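PDB 4PT7: replication initiator A family protein from Staphylococcus aureus CA-347, which probably initiates replication of staphylococcal multiresistance plasmids by helping to assemble the replication origin, through an N-terminal region of the helix-turn-helix class. Local coordinates for residues N61-Y66 with I107-K112; P20-T25 with M111-T116. One frame throughout, in Å; residues are numbered along the deposited sequence.

Contact 1. Residues N61-Y66 with I107-K112; sequences NIYFVY and ILYLMK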
ATOM      1  N   ASN B  61       6.985  -4.393  30.785  1.00 47.13           N
ATOM      2  CA  ASN B  61       6.184  -4.297  29.569  1.00 47.48           C
ATOM      3  C   ASN B  61       7.056  -4.100  28.331  1.00 46.74           C
ATOM      4  O   ASN B  61       7.964  -3.264  28.334  1.00 44.70           O
ATOM      5  CB  ASN B  61       5.178  -3.151  29.681  1.00 42.38           C
ATOM      6  CG  ASN B  61       4.231  -3.326  30.852  1.00 50.62           C
ATOM      7  OD1 ASN B  61       3.792  -4.437  31.155  1.00 50.59           O
ATOM      8  ND2 ASN B  61       3.896  -2.219  31.510  1.00 52.21           N
ATOM      9  N   ILE B  62       6.769  -4.871  27.280  1.00 45.09           N
ATOM     10  CA  ILE B  62       7.515  -4.804  26.027  1.00 40.45           C
ATOM     11  C   ILE B  62       6.938  -3.720  25.116  1.00 39.06           C
ATOM     12  O   ILE B  62       5.725  -3.657  24.904  1.00 40.02           O
ATOM     13  CB  ILE B  62       7.477  -6.164  25.289  1.00 41.86           C
ATOM     14  CG1 ILE B  62       7.907  -7.286  26.245  1.00 47.96           C
ATOM     15  CG2 ILE B  62       8.421  -6.137  24.093  1.00 37.40           C
ATOM     16  CD1 ILE B  62       7.644  -8.694  25.718  1.00 42.33           C
ATOM     17  N   TYR B  63       7.809  -2.882  24.559  1.00 39.96           N
ATOM     18  CA  TYR B  63       7.367  -1.794  23.694  1.00 39.30           C
ATOM     19  C   TYR B  63       8.222  -1.647  22.436  1.00 41.07           C
ATOM     20  O   TYR B  63       9.216  -2.349  22.254  1.00 40.00           O
ATOM     21  CB  TYR B  63       7.365  -0.479  24.486  1.00 43.19           C
ATOM     22  CG  TYR B  63       8.728  -0.080  25.023  1.00 48.99           C
ATOM     23  CD1 TYR B  63       9.673   0.534  24.201  1.00 52.19           C
ATOM     24  CD2 TYR B  63       9.088  -0.348  26.348  1.00 53.82           C
ATOM     25  CE1 TYR B  63      10.938   0.869  24.677  1.00 53.75           C
ATOM     26  CE2 TYR B  63      10.356  -0.018  26.835  1.00 50.57           C
ATOM     27  CZ  TYR B  63      11.275   0.591  25.992  1.00 57.56           C
ATOM     28  OH  TYR B  63      12.534   0.912  26.458  1.00 54.30           O
ATOM     29  N   PHE B  64       7.809  -0.735  21.562  1.00 44.07           N
ATOM     30  CA  PHE B  64       8.522  -0.467  20.315  1.00 45.14           C
ATOM     31  C   PHE B  64       9.002   0.978  20.286  1.00 48.06           C
ATOM     32  O   PHE B  64       8.318   1.880  20.789  1.00 45.34           O
ATOM     33  CB  PHE B  64       7.615  -0.697  19.104  1.00 41.80           C
ATOM     34  CG  PHE B  64       7.167  -2.111  18.944  1.00 42.26           C
ATOM     35  CD1 PHE B  64       5.815  -2.438  19.017  1.00 38.73           C
ATOM     36  CD2 PHE B  64       8.091  -3.119  18.698  1.00 39.98           C
ATOM     37  CE1 PHE B  64       5.392  -3.757  18.847  1.00 41.12           C
ATOM     38  CE2 PHE B  64       7.678  -4.439  18.526  1.00 39.96           C
ATOM     39  CZ  PHE B  64       6.327  -4.757  18.600  1.00 35.23           C
ATOM     40  N   VAL B  65      10.176   1.179  19.691  1.00 48.81           N
ATOM     41  CA  VAL B  65      10.773   2.501  19.558  1.00 53.62           C
ATOM     42  C   VAL B  65      11.142   2.673  18.091  1.00 51.99           C
ATOM     43  O   VAL B  65      12.183   3.234  17.763  1.00 55.16           O
ATOM     44  CB  VAL B  65      12.071   2.630  20.385  1.00 59.15           C
ATOM     45  CG1 VAL B  65      12.442   4.090  20.530  1.00 62.27           C
ATOM     46  CG2 VAL B  65      11.903   1.979  21.735  1.00 65.41           C
ATOM     47  N   TYR B  66      10.291   2.170  17.207  1.00 51.38           N
ATOM     48  CA  TYR B  66      10.556   2.258  15.777  1.00 48.07           C
ATOM     49  C   TYR B  66      10.072   3.579  15.175  1.00 46.76           C
ATOM     50  O   TYR B  66       9.015   4.102  15.549  1.00 44.27           O
ATOM     51  CB  TYR B  66       9.887   1.087  15.054  1.00 43.51           C
ATOM     52  CG  TYR B  66      10.532  -0.270  15.283  1.00 41.90           C
ATOM     53  CD1 TYR B  66       9.782  -1.348  15.758  1.00 39.09           C
ATOM     54  CD2 TYR B  66      11.865  -0.495  14.958  1.00 41.34           C
ATOM     55  CE1 TYR B  66      10.340  -2.612  15.893  1.00 36.15           C
ATOM     56  CE2 TYR B  66      12.437  -1.767  15.090  1.00 43.51           C
ATOM     57  CZ  TYR B  66      11.663  -2.818  15.556  1.00 42.18           C
ATOM     58  OH  TYR B  66      12.208  -4.075  15.674  1.00 43.04           O
ATOM     59  N   ILE B 107       6.651   6.038  21.342  1.00 62.26           N
ATOM     60  CA  ILE B 107       6.717   4.763  22.037  1.00 56.72           C
ATOM     61  C   ILE B 107       5.404   4.034  21.790  1.00 53.78           C
ATOM     62  O   ILE B 107       4.340   4.552  22.120  1.00 50.90           O
ATOM     63  CB  ILE B 107       6.879   4.955  23.556  1.00 58.01           C
ATOM     64  CG1 ILE B 107       8.107   5.817  23.845  1.00 61.07           C
ATOM     65  CG2 ILE B 107       7.031   3.605  24.237  1.00 53.11           C
ATOM     66  CD1 ILE B 107       9.387   5.228  23.306  1.00 69.44           C
ATOM     67  N   LEU B 108       5.483   2.847  21.196  1.00 50.26           N
ATOM     68  CA  LEU B 108       4.292   2.044  20.917  1.00 46.46           C
ATOM     69  C   LEU B 108       4.255   0.784  21.779  1.00 44.03           C
ATOM     70  O   LEU B 108       5.240   0.038  21.861  1.00 41.45           O
ATOM     71  CB  LEU B 108       4.234   1.632  19.437  1.00 46.39           C
ATOM     72  CG  LEU B 108       3.677   2.622  18.407  1.00 53.73           C
ATOM     73  CD1 LEU B 108       4.512   3.884  18.410  1.00 54.86           C
ATOM     74  CD2 LEU B 108       3.688   1.985  17.016  1.00 49.85           C
ATOM     75  N   TYR B 109       3.112   0.557  22.418  1.00 40.92           N
ATOM     76  CA  TYR B 109       2.911  -0.622  23.252  1.00 40.51           C
ATOM     77  C   TYR B 109       1.823  -1.467  22.615  1.00 41.87           C
ATOM     78  O   TYR B 109       0.666  -1.038  22.532  1.00 40.88           O
ATOM     79  CB  TYR B 109       2.437  -0.255  24.662  1.00 42.35           C
ATOM     80  CG  TYR B 109       3.511   0.227  25.601  1.00 48.94           C
ATOM     81  CD1 TYR B 109       3.773   1.585  25.751  1.00 47.87           C
ATOM     82  CD2 TYR B 109       4.250  -0.678  26.368  1.00 49.23           C
ATOM     83  CE1 TYR B 109       4.747   2.035  26.642  1.00 51.98           C
ATOM     84  CE2 TYR B 109       5.223  -0.241  27.258  1.00 50.84           C
ATOM     85  CZ  TYR B 109       5.466   1.116  27.392  1.00 52.12           C
ATOM     86  OH  TYR B 109       6.433   1.558  28.265  1.00 49.53           O
ATOM     87  N   LEU B 110       2.188  -2.659  22.155  1.00 41.18           N
ATOM     88  CA  LEU B 110       1.200  -3.554  21.570  1.00 38.07           C
ATOM     89  C   LEU B 110       0.480  -4.130  22.788  1.00 38.24           C
ATOM     90  O   LEU B 110       1.111  -4.354  23.822  1.00 34.72           O
ATOM     91  CB  LEU B 110       1.880  -4.686  20.806  1.00 41.85           C
ATOM     92  CG  LEU B 110       1.317  -5.064  19.435  1.00 47.01           C
ATOM     93  CD1 LEU B 110       1.477  -6.567  19.233  1.00 39.91           C
ATOM     94  CD2 LEU B 110      -0.133  -4.674  19.321  1.00 47.99           C
ATOM     95  N   MET B 111      -0.822  -4.369  22.666  1.00 35.10           N
ATOM     96  CA  MET B 111      -1.614  -4.906  23.765  1.00 36.21           C
ATOM     97  C   MET B 111      -2.322  -6.205  23.383  1.00 40.89           C
ATOM     98  O   MET B 111      -2.641  -6.438  22.220  1.00 42.31           O
ATOM     99  CB  MET B 111      -2.663  -3.880  24.185  1.00 37.75           C
ATOM    100  CG  MET B 111      -2.106  -2.496  24.452  1.00 43.13           C
ATOM    101  SD  MET B 111      -0.975  -2.457  25.838  1.00 45.98           S
ATOM    102  CE  MET B 111      -2.164  -2.526  27.173  1.00 42.51           C
ATOM    103  N   LYS B 112      -2.569  -7.050  24.377  1.00 42.20           N
ATOM    104  CA  LYS B 112      -3.265  -8.313  24.159  1.00 42.59           C
ATOM    105  C   LYS B 112      -4.752  -8.019  24.025  1.00 42.07           C
ATOM    106  O   LYS B 112      -5.264  -7.077  24.625  1.00 44.24           O
ATOM    107  CB  LYS B 112      -2.990  -9.278  25.329  1.00 41.34           C
ATOM    108  CG  LYS B 112      -1.531  -9.756  25.338  1.00 52.67           C
ATOM    109  CD  LYS B 112      -1.029 -10.184  26.713  1.00 58.67           C
ATOM    110  CE  LYS B 112      -1.672 -11.458  27.210  1.00 63.60           C
ATOM    111  NZ  LYS B 112      -1.111 -11.835  28.545  1.00 71.85           N
TER
HETATM  112  O   HOH W   1       4.919  -3.586  22.276  1.00 35.41           O
HETATM  113  O   HOH W   2       3.202  -4.360  25.626  1.00 40.91           O
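Y63 and Y109 meet through the base of one side chain and the ring of the other. The CB of Y63 lies over one face of the Y109 ring, 3.7 Å from its centroid, a CH-pi contact. With chi1 at 61°, CG of Y63 sits between the backbone N and the carbonyl carbon, and the ring runs alongside Y109. Further out, CD1 of Y63 meets CG2 of I107 at 4.1 Å, while CD2 of Y63 approaches OH of Y109 at 3.8 Å; the edge of Y63 turns to the Y109 face in an offset edge-to-face pair, planes at 61°. Tyrosine suits both places, since its ring packs while its hydroxyl tolerates the partly exposed surface.

Beside this pair, F64 and L108 form a single antiparallel hydrogen-bonded bridge. F64 N gives a bond to L108 O at 2.7 Å, and L108 N returns one to F64 O at 3.0 Å. Past Y63 and Y109 the backbones part: one water links I62 O to L110 N, and a second donates to both I62 O and L110 O.

F64, apolar and buried, touches L110 CB through CE1 and packs on R46 and S50 of helix 34-52. The loop 61-66 thus borders strand 107-110, which pairs with strand 95-98 in a hairpin consistent with the wing of a winged helix, while L108 also touches L71 of helix 68-74.

Contact 2. Residues P20-T25 with M111-T116; sequences PKVFFT and MKPIVT
P113 and V22 make the main apolar touch between the short helical turn 22-25 and the chain after strand 107-110. CG1 of V22 lies 3.8 Å from CB of P113 and 4.0 Å from its CG, the two side chains meeting at a slant. CG of P113 also reaches CB of P20, at 4.2 Å, and its CB meets CE1 of F23 at 3.8 Å, with the F23 side chain running across it at about a right angle. One compact proline ring is therefore shared by three hydrophobic neighbours, a place that suits a stiff residue with little to rearrange. The F23 ring carries CB of P20 over the centre of one face.

Apolar against polar, CG2 of V22 approaches I114 O at 3.5 Å. With chi1 of V22 at 65°, CG1 is the branch set against P113, and CG2, on the far side from the backbone N, is the one at I114 O.

Backbone bonds hold the turn itself: F23 N bonds to P20 O at 3.0 Å and F24 N to K21 O at 2.8 Å. Around it, Y29 and Y40 pack on P113 and meet the F23 ring edge-to-face, and Y29 OH bonds to I114 N. P20 continues an antiparallel ladder with a strand of the second subunit, and K21 NZ forms salt bridges to D45 of that subunit and to E127 of its own chain.

With prolines, valine and phenylalanine meeting mainly through apolar contacts, the contact probably gains most from excluding water, while directional bonds lie within the turn 20-25 and to residues around it.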
ATOM      1  N   PRO B  20      -4.987 -13.311  16.349  1.00 33.06           N
ATOM      2  CA  PRO B  20      -5.929 -13.806  17.355  1.00 34.55           C
ATOM      3  C   PRO B  20      -7.279 -14.132  16.717  1.00 36.99           C
ATOM      4  O   PRO B  20      -7.835 -13.315  15.976  1.00 38.27           O
ATOM      5  CB  PRO B  20      -6.032 -12.638  18.333  1.00 33.20           C
ATOM      6  CG  PRO B  20      -4.669 -12.044  18.280  1.00 30.14           C
ATOM      7  CD  PRO B  20      -4.349 -12.060  16.798  1.00 31.34           C
ATOM      8  N   LYS B  21      -7.803 -15.320  17.009  1.00 36.42           N
ATOM      9  CA  LYS B  21      -9.090 -15.752  16.471  1.00 36.89           C
ATOM     10  C   LYS B  21     -10.213 -14.821  16.913  1.00 37.93           C
ATOM     11  O   LYS B  21     -11.201 -14.637  16.200  1.00 39.51           O
ATOM     12  CB  LYS B  21      -9.410 -17.185  16.920  1.00 36.40           C
ATOM     13  CG  LYS B  21      -8.569 -18.270  16.244  1.00 37.55           C
ATOM     14  CD  LYS B  21      -9.212 -19.654  16.430  1.00 31.81           C
ATOM     15  CE  LYS B  21      -8.393 -20.730  15.754  1.00 36.28           C
ATOM     16  NZ  LYS B  21      -9.013 -22.089  15.902  1.00 36.78           N
ATOM     17  N   VAL B  22     -10.057 -14.234  18.092  1.00 36.62           N
ATOM     18  CA  VAL B  22     -11.061 -13.320  18.610  1.00 39.96           C
ATOM     19  C   VAL B  22     -11.286 -12.153  17.630  1.00 40.98           C
ATOM     20  O   VAL B  22     -12.336 -11.519  17.653  1.00 41.36           O
ATOM     21  CB  VAL B  22     -10.645 -12.801  20.019  1.00 40.29           C
ATOM     22  CG1 VAL B  22      -9.390 -11.962  19.918  1.00 39.17           C
ATOM     23  CG2 VAL B  22     -11.782 -12.022  20.660  1.00 40.82           C
ATOM     24  N   PHE B  23     -10.317 -11.882  16.753  1.00 36.71           N
ATOM     25  CA  PHE B  23     -10.471 -10.791  15.783  1.00 37.99           C
ATOM     26  C   PHE B  23     -11.497 -11.156  14.713  1.00 42.08           C
ATOM     27  O   PHE B  23     -11.906 -10.303  13.924  1.00 40.36           O
ATOM     28  CB  PHE B  23      -9.129 -10.447  15.085  1.00 32.70           C
ATOM     29  CG  PHE B  23      -8.135  -9.722  15.968  1.00 29.03           C
ATOM     30  CD1 PHE B  23      -8.463  -9.387  17.278  1.00 28.55           C
ATOM     31  CD2 PHE B  23      -6.873  -9.385  15.489  1.00 25.58           C
ATOM     32  CE1 PHE B  23      -7.540  -8.724  18.102  1.00 26.19           C
ATOM     33  CE2 PHE B  23      -5.946  -8.724  16.298  1.00 32.56           C
ATOM     34  CZ  PHE B  23      -6.279  -8.393  17.606  1.00 31.49           C
ATOM     35  N   PHE B  24     -11.911 -12.416  14.675  1.00 42.61           N
ATOM     36  CA  PHE B  24     -12.878 -12.837  13.669  1.00 45.31           C
ATOM     37  C   PHE B  24     -14.185 -13.334  14.278  1.00 48.79           C
ATOM     38  O   PHE B  24     -15.106 -13.709  13.562  1.00 52.33           O
ATOM     39  CB  PHE B  24     -12.292 -13.938  12.780  1.00 37.20           C
ATOM     40  CG  PHE B  24     -11.002 -13.563  12.112  1.00 39.35           C
ATOM     41  CD1 PHE B  24      -9.785 -13.784  12.746  1.00 32.10           C
ATOM     42  CD2 PHE B  24     -10.999 -13.012  10.833  1.00 33.37           C
ATOM     43  CE1 PHE B  24      -8.576 -13.465  12.113  1.00 32.50           C
ATOM     44  CE2 PHE B  24      -9.800 -12.688  10.192  1.00 35.07           C
ATOM     45  CZ  PHE B  24      -8.586 -12.918  10.835  1.00 34.85           C
ATOM     46  N   THR B  25     -14.266 -13.335  15.600  1.00 54.64           N
ATOM     47  CA  THR B  25     -15.475 -13.786  16.281  1.00 59.36           C
ATOM     48  C   THR B  25     -16.088 -12.646  17.080  1.00 62.98           C
ATOM     49  O   THR B  25     -17.285 -12.372  16.952  1.00 68.52           O
ATOM     50  CB  THR B  25     -15.180 -14.967  17.238  1.00 59.95           C
ATOM     51  OG1 THR B  25     -14.214 -14.566  18.218  1.00 60.22           O
ATOM     52  CG2 THR B  25     -14.634 -16.161  16.456  1.00 62.21           C
ATOM     53  N   MET B 111      -0.822  -4.369  22.666  1.00 35.10           N
ATOM     54  CA  MET B 111      -1.614  -4.906  23.765  1.00 36.21           C
ATOM     55  C   MET B 111      -2.322  -6.205  23.383  1.00 40.89           C
ATOM     56  O   MET B 111      -2.641  -6.438  22.220  1.00 42.31           O
ATOM     57  CB  MET B 111      -2.663  -3.880  24.185  1.00 37.75           C
ATOM     58  CG  MET B 111      -2.106  -2.496  24.452  1.00 43.13           C
ATOM     59  SD  MET B 111      -0.975  -2.457  25.838  1.00 45.98           S
ATOM     60  CE  MET B 111      -2.164  -2.526  27.173  1.00 42.51           C
ATOM     61  N   LYS B 112      -2.569  -7.050  24.377  1.00 42.20           N
ATOM     62  CA  LYS B 112      -3.265  -8.313  24.159  1.00 42.59           C
ATOM     63  C   LYS B 112      -4.752  -8.019  24.025  1.00 42.07           C
ATOM     64  O   LYS B 112      -5.264  -7.077  24.625  1.00 44.24           O
ATOM     65  CB  LYS B 112      -2.990  -9.278  25.329  1.00 41.34           C
ATOM     66  CG  LYS B 112      -1.531  -9.756  25.338  1.00 52.67           C
ATOM     67  CD  LYS B 112      -1.029 -10.184  26.713  1.00 58.67           C
ATOM     68  CE  LYS B 112      -1.672 -11.458  27.210  1.00 63.60           C
ATOM     69  NZ  LYS B 112      -1.111 -11.835  28.545  1.00 71.85           N
ATOM     70  N   PRO B 113      -5.461  -8.804  23.201  1.00 39.05           N
ATOM     71  CA  PRO B 113      -6.892  -8.611  22.998  1.00 38.51           C
ATOM     72  C   PRO B 113      -7.720  -8.998  24.214  1.00 43.25           C
ATOM     73  O   PRO B 113      -7.214  -9.586  25.171  1.00 41.31           O
ATOM     74  CB  PRO B 113      -7.187  -9.501  21.804  1.00 37.21           C
ATOM     75  CG  PRO B 113      -6.213 -10.621  21.979  1.00 36.90           C
ATOM     76  CD  PRO B 113      -4.954  -9.870  22.323  1.00 38.79           C
ATOM     77  N   ILE B 114      -8.997  -8.646  24.159  1.00 43.38           N
ATOM     78  CA  ILE B 114      -9.951  -8.936  25.213  1.00 43.93           C
ATOM     79  C   ILE B 114     -10.800 -10.111  24.750  1.00 43.36           C
ATOM     80  O   ILE B 114     -11.114 -10.230  23.563  1.00 42.74           O
ATOM     81  CB  ILE B 114     -10.886  -7.726  25.469  1.00 47.79           C
ATOM     82  CG1 ILE B 114     -10.083  -6.548  26.022  1.00 53.39           C
ATOM     83  CG2 ILE B 114     -11.995  -8.109  26.437  1.00 48.96           C
ATOM     84  CD1 ILE B 114      -9.386  -6.844  27.339  1.00 57.50           C
ATOM     85  N   VAL B 115     -11.166 -10.981  25.681  1.00 43.49           N
ATOM     86  CA  VAL B 115     -11.995 -12.130  25.349  1.00 46.29           C
ATOM     87  C   VAL B 115     -13.186 -12.180  26.299  1.00 45.65           C
ATOM     88  O   VAL B 115     -13.019 -12.148  27.517  1.00 47.77           O
ATOM     89  CB  VAL B 115     -11.202 -13.449  25.475  1.00 51.94           C
ATOM     90  CG1 VAL B 115     -12.048 -14.606  24.989  1.00 54.73           C
ATOM     91  CG2 VAL B 115      -9.921 -13.360  24.663  1.00 57.13           C
ATOM     92  N   THR B 116     -14.389 -12.247  25.739  1.00 46.34           N
ATOM     93  CA  THR B 116     -15.605 -12.306  26.552  1.00 51.03           C
ATOM     94  C   THR B 116     -16.215 -13.703  26.450  1.00 52.93           C
ATOM     95  O   THR B 116     -15.773 -14.526  25.635  1.00 41.84           O
ATOM     96  CB  THR B 116     -16.676 -11.307  26.064  1.00 52.47           C
ATOM     97  OG1 THR B 116     -17.192 -11.752  24.802  1.00 50.09           O
ATOM     98  CG2 THR B 116     -16.084  -9.909  25.904  1.00 52.66           C
TER

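How the contacts relate
Contacts 1 and 2 are successive uses of one stretch of chain: strand 107-110 faces loop 61-66, and the continuation past M111 and K112 reaches the turn at 22-25. Their centres lie about 18 Å apart. Contact 1 is partly buried and mixed in character, with backbone bonding, aromatic packing and bridging water at one end. Contact 2 is more deeply buried yet smaller, 172 Å² against 424 Å², and mainly apolar, with no polar bond between its segments. Y40 of helix 34-52 serves both, with R46 and S50 added at contact 1 and K37 at contact 2. The second subunit reaches contact 1 by way of K112, beyond its touching residues, but packs against P113, V115 and the 20-25 turn at contact 2.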